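Side-chain contacts in 70 kDa protein (Xanthomonas sp., PDB 4B2N), which cleaves the rubber polymer poly(cis-1,4-isoprene) oxidatively with molecular oxygen, as a dihaem c-type cytochrome related to bacterial cytochrome c peroxidases: residues Q175-D178 against R182-G185; A478-N481 against P485-S488. All coordinates share one frame; numbering follows the deposited sequence.

How the contacts relate
Both contacts are local turns, each closing a chain excursion with three residues between its segments, but they lie far apart, with centres about 40 Å from each other and nearest atoms about 30 Å apart. Contact 1 is partly buried and joins two loop segments between strands 173-174 and 186-189, with Gly176 about 13 Å from a heme c. Contact 2 is at the surface, away from the annotated sites, and folds a loop back on the end of helix 467-481. The chemistry differs accordingly: 175-178 and 182-185 are tied by backbone and side-chain hydrogen bonds around a tryptophan, whereas 478-481 and 485-488 meet through van der Waals packing alone.

Contact 1. Residues Q175-D178 against R182-G185; sequences QGKD and RWTG
A tight hairpin-like reversal between strands 173-174 and 186-189 brings Lys177 against Trp183 in a single beta bridge. Asp178 N donates to Arg182 O (2.8 Å), and Thr184 N reaches Gly176 O (3.1 Å). With chi1 at 63°, the Asp178 carboxylate swings back to the turn, where Arg182 N meets Asp178 OD1 at 3.0 Å from above the carboxylate plane. Thr184 adds its methyl, CG2 lying 3.8 Å from Asp178 CB. Lysine suits its place through its long aliphatic chain: Lys177 CE lies over one face of the Trp183 indole, toward the rim, 4.0 Å from the centroid of the five-membered ring, a CH-pi contact, while Lys177 NZ forms a salt bridge with Glu104. Gly176 has a phi of 67°, a backbone shape that favours glycine, and its CA passes 3.8 Å from Trp183 CZ3. Gln175 extends its chain so that OE1 accepts Gly185 N on a lone pair (2.8 Å), while NE2 bonds to the carbonyls of Pro151 and Gly164. The amide of buried Gln175 is thus satisfied at both ends and its flip is fixed. Polar bonds along the backbone therefore set the turn's shape, while the Lys177 ammonium is paired with Glu104.

Contact 2. Residues A478-N481 against P485-S488; sequences AIYN and PIYS
Tyr480 and Pro485 make the closest approach, with Tyr480 CB 3.3 Å from Pro485 O. Pro485 O lies at the edge of the Tyr480 ring, near its plane, 3.7 Å from CD1 of Tyr480. Farther along the ring, Tyr480 CE1 meets Ile486 CG1 at 3.8 Å, the two side chains running side by side in the same direction. The tyrosine has CG trans to its backbone N (chi1 170°), which carries the ring off the helix and alongside the returning chain. A flat, largely apolar ring suits this position because it offers carbon to the isoleucine branch and to the peptide alike. At the outer margin, Ile479 CG2 touches Pro485 CD at 4.0 Å, a small aliphatic contact on an exposed surface. Proline suits the start of the returning segment, since its ring restricts phi and it has no N-H needing an acceptor. No hydrogen bond joins the segments.

In the next shell, Arg443 grips both parts of Tyr480: NH1 bonds to the backbone O, and the guanidinium makes a cation-pi contact with the ring. Leu490 also touches this side chain. Beyond the turn, Tyr487 leans back on Leu472, Arg473, Pro476 and Arg477. The loop leading toward strand 500-502 thus doubles back along helix 467-481, whose last turn packs through Asn481 on Arg443 and Ala444 of helix 439-446.

Contact 1. Residues Q175-D178 against R182-G185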
loop_
_atom_site.group_PDB
_atom_site.type_symbol
_atom_site.label_atom_id
_atom_site.label_comp_id
_atom_site.label_asym_id
_atom_site.label_seq_id
_atom_site.Cartn_x
_atom_site.Cartn_y
_atom_site.Cartn_z
ATOM N N GLN A 175 1.815 -6.507 -19.258
ATOM C CA GLN A 175 2.013 -7.810 -19.829
ATOM C C GLN A 175 3.309 -8.426 -19.229
ATOM O O GLN A 175 3.240 -9.440 -18.529
ATOM C CB GLN A 175 2.108 -7.769 -21.372
ATOM C CG GLN A 175 2.620 -9.083 -21.966
ATOM C CD GLN A 175 3.142 -9.024 -23.401
ATOM O OE1 GLN A 175 3.172 -10.050 -24.053
ATOM N NE2 GLN A 175 3.583 -7.847 -23.863
ATOM N N GLY A 176 4.458 -7.791 -19.513
ATOM C CA GLY A 176 5.675 -8.152 -18.901
ATOM C C GLY A 176 6.182 -9.518 -19.289
ATOM O O GLY A 176 5.685 -10.122 -20.241
ATOM N N LYS A 177 7.121 -10.019 -18.502
ATOM C CA LYS A 177 7.804 -11.304 -18.796
ATOM C C LYS A 177 7.584 -12.287 -17.670
ATOM O O LYS A 177 7.559 -11.886 -16.494
ATOM C CB LYS A 177 9.279 -11.058 -18.971
ATOM C CG LYS A 177 9.574 -10.105 -20.106
ATOM C CD LYS A 177 11.045 -9.763 -20.123
ATOM C CE LYS A 177 11.516 -9.319 -21.491
ATOM N NZ LYS A 177 12.699 -8.456 -21.234
ATOM N N ASP A 178 7.417 -13.550 -18.041
ATOM C CA ASP A 178 7.147 -14.629 -17.081
ATOM C C ASP A 178 8.475 -15.067 -16.398
ATOM O O ASP A 178 9.504 -14.456 -16.607
ATOM C CB ASP A 178 6.428 -15.787 -17.772
ATOM C CG ASP A 178 7.268 -16.445 -18.888
ATOM O OD1 ASP A 178 8.512 -16.366 -18.937
ATOM O OD2 ASP A 178 6.661 -17.135 -19.695
ATOM N N ARG A 182 10.163 -14.789 -20.819
ATOM C CA ARG A 182 9.443 -14.492 -22.049
ATOM C C ARG A 182 8.257 -13.574 -21.839
ATOM O O ARG A 182 7.585 -13.620 -20.811
ATOM C CB ARG A 182 9.045 -15.770 -22.748
ATOM C CG ARG A 182 10.295 -16.459 -23.267
ATOM C CD ARG A 182 9.929 -17.757 -23.910
ATOM N NE ARG A 182 8.999 -17.594 -25.031
ATOM C CZ ARG A 182 9.379 -17.286 -26.261
ATOM N NH1 ARG A 182 10.653 -17.028 -26.487
ATOM N NH2 ARG A 182 8.491 -17.236 -27.253
ATOM N N TRP A 183 7.982 -12.764 -22.847
ATOM C CA TRP A 183 6.766 -11.945 -22.844
ATOM C C TRP A 183 5.570 -12.865 -22.757
ATOM O O TRP A 183 5.451 -13.826 -23.525
ATOM C CB TRP A 183 6.637 -11.091 -24.115
ATOM C CG TRP A 183 7.695 -10.006 -24.178
ATOM C CD1 TRP A 183 8.836 -10.018 -24.960
ATOM C CD2 TRP A 183 7.744 -8.748 -23.448
ATOM N NE1 TRP A 183 9.573 -8.895 -24.780
ATOM C CE2 TRP A 183 8.960 -8.066 -23.916
ATOM C CE3 TRP A 183 6.923 -8.116 -22.504
ATOM C CZ2 TRP A 183 9.328 -6.829 -23.462
ATOM C CZ3 TRP A 183 7.320 -6.859 -22.014
ATOM C CH2 TRP A 183 8.522 -6.226 -22.486
ATOM N N THR A 184 4.627 -12.538 -21.895
ATOM C CA THR A 184 3.592 -13.544 -21.512
ATOM C C THR A 184 2.395 -13.579 -22.446
ATOM O O THR A 184 1.667 -14.572 -22.478
ATOM C CB THR A 184 3.117 -13.195 -20.137
ATOM O OG1 THR A 184 2.381 -11.944 -20.171
ATOM C CG2 THR A 184 4.354 -13.023 -19.301
ATOM N N GLY A 185 2.124 -12.470 -23.128
ATOM C CA GLY A 185 0.854 -12.438 -23.909
ATOM C C GLY A 185 -0.409 -12.355 -23.058
ATOM O O GLY A 185 -1.522 -12.494 -23.583
#

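Contact 2. Residues A478-N481 against P485-S488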
loop_
_atom_site.group_PDB
_atom_site.type_symbol
_atom_site.label_atom_id
_atom_site.label_comp_id
_atom_site.label_asym_id
_atom_site.label_seq_id
_atom_site.Cartn_x
_atom_site.Cartn_y
_atom_site.Cartn_z
ATOM N N ALA A 478 -3.131 -26.513 12.700
ATOM C CA ALA A 478 -4.390 -25.935 13.258
ATOM C C ALA A 478 -4.436 -26.135 14.778
ATOM O O ALA A 478 -4.901 -25.275 15.517
ATOM C CB ALA A 478 -5.611 -26.574 12.581
ATOM N N ILE A 479 -3.946 -27.285 15.247
ATOM C CA ILE A 479 -3.859 -27.517 16.669
ATOM C C ILE A 479 -2.963 -26.491 17.368
ATOM O O ILE A 479 -3.351 -25.884 18.412
ATOM C CB ILE A 479 -3.385 -28.947 16.958
ATOM C CG1 ILE A 479 -4.523 -29.940 16.576
ATOM C CG2 ILE A 479 -3.014 -29.067 18.438
ATOM C CD1 ILE A 479 -3.953 -31.367 16.419
ATOM N N TYR A 480 -1.783 -26.272 16.812
ATOM C CA TYR A 480 -0.912 -25.222 17.318
ATOM C C TYR A 480 -1.619 -23.856 17.235
ATOM O O TYR A 480 -1.606 -23.090 18.216
ATOM C CB TYR A 480 0.417 -25.116 16.527
ATOM C CG TYR A 480 1.140 -23.882 16.951
ATOM C CD1 TYR A 480 1.684 -23.794 18.245
ATOM C CD2 TYR A 480 1.228 -22.757 16.094
ATOM C CE1 TYR A 480 2.277 -22.610 18.682
ATOM C CE2 TYR A 480 1.863 -21.590 16.504
ATOM C CZ TYR A 480 2.377 -21.536 17.805
ATOM O OH TYR A 480 2.990 -20.371 18.178
ATOM N N ASN A 481 -2.228 -23.559 16.095
ATOM C CA ASN A 481 -2.932 -22.266 15.912
ATOM C C ASN A 481 -4.017 -22.012 16.990
ATOM O O ASN A 481 -4.291 -20.843 17.407
ATOM C CB ASN A 481 -3.560 -22.213 14.516
ATOM C CG ASN A 481 -2.510 -22.187 13.417
ATOM O OD1 ASN A 481 -1.320 -21.993 13.686
ATOM N ND2 ASN A 481 -2.968 -22.360 12.153
ATOM N N PRO A 485 0.302 -27.879 21.080
ATOM C CA PRO A 485 1.748 -27.986 20.945
ATOM C C PRO A 485 2.243 -27.421 19.615
ATOM O O PRO A 485 1.523 -27.436 18.574
ATOM C CB PRO A 485 2.009 -29.493 20.952
ATOM C CG PRO A 485 0.853 -30.057 21.693
ATOM C CD PRO A 485 -0.327 -29.174 21.390
ATOM N N ILE A 486 3.468 -26.938 19.689
ATOM C CA ILE A 486 4.199 -26.442 18.527
ATOM C C ILE A 486 4.302 -27.563 17.532
ATOM O O ILE A 486 4.518 -28.739 17.906
ATOM C CB ILE A 486 5.575 -25.954 18.949
ATOM C CG1 ILE A 486 5.379 -24.606 19.669
ATOM C CG2 ILE A 486 6.489 -25.860 17.721
ATOM C CD1 ILE A 486 6.593 -24.145 20.459
ATOM N N TYR A 487 4.047 -27.267 16.258
ATOM C CA TYR A 487 4.305 -28.301 15.278
ATOM C C TYR A 487 5.384 -27.709 14.339
ATOM O O TYR A 487 6.568 -28.055 14.415
ATOM C CB TYR A 487 3.019 -28.632 14.503
ATOM C CG TYR A 487 3.240 -29.655 13.421
ATOM C CD1 TYR A 487 3.570 -30.980 13.763
ATOM C CD2 TYR A 487 3.178 -29.323 12.071
ATOM C CE1 TYR A 487 3.769 -31.959 12.783
ATOM C CE2 TYR A 487 3.407 -30.304 11.091
ATOM C CZ TYR A 487 3.679 -31.600 11.462
ATOM O OH TYR A 487 3.906 -32.598 10.537
ATOM N N SER A 488 4.969 -26.831 13.449
ATOM C CA SER A 488 5.940 -26.154 12.552
ATOM C C SER A 488 6.781 -25.153 13.331
ATOM O O SER A 488 6.277 -24.443 14.214
ATOM C CB SER A 488 5.208 -25.395 11.464
ATOM O OG SER A 488 4.311 -26.226 10.736
#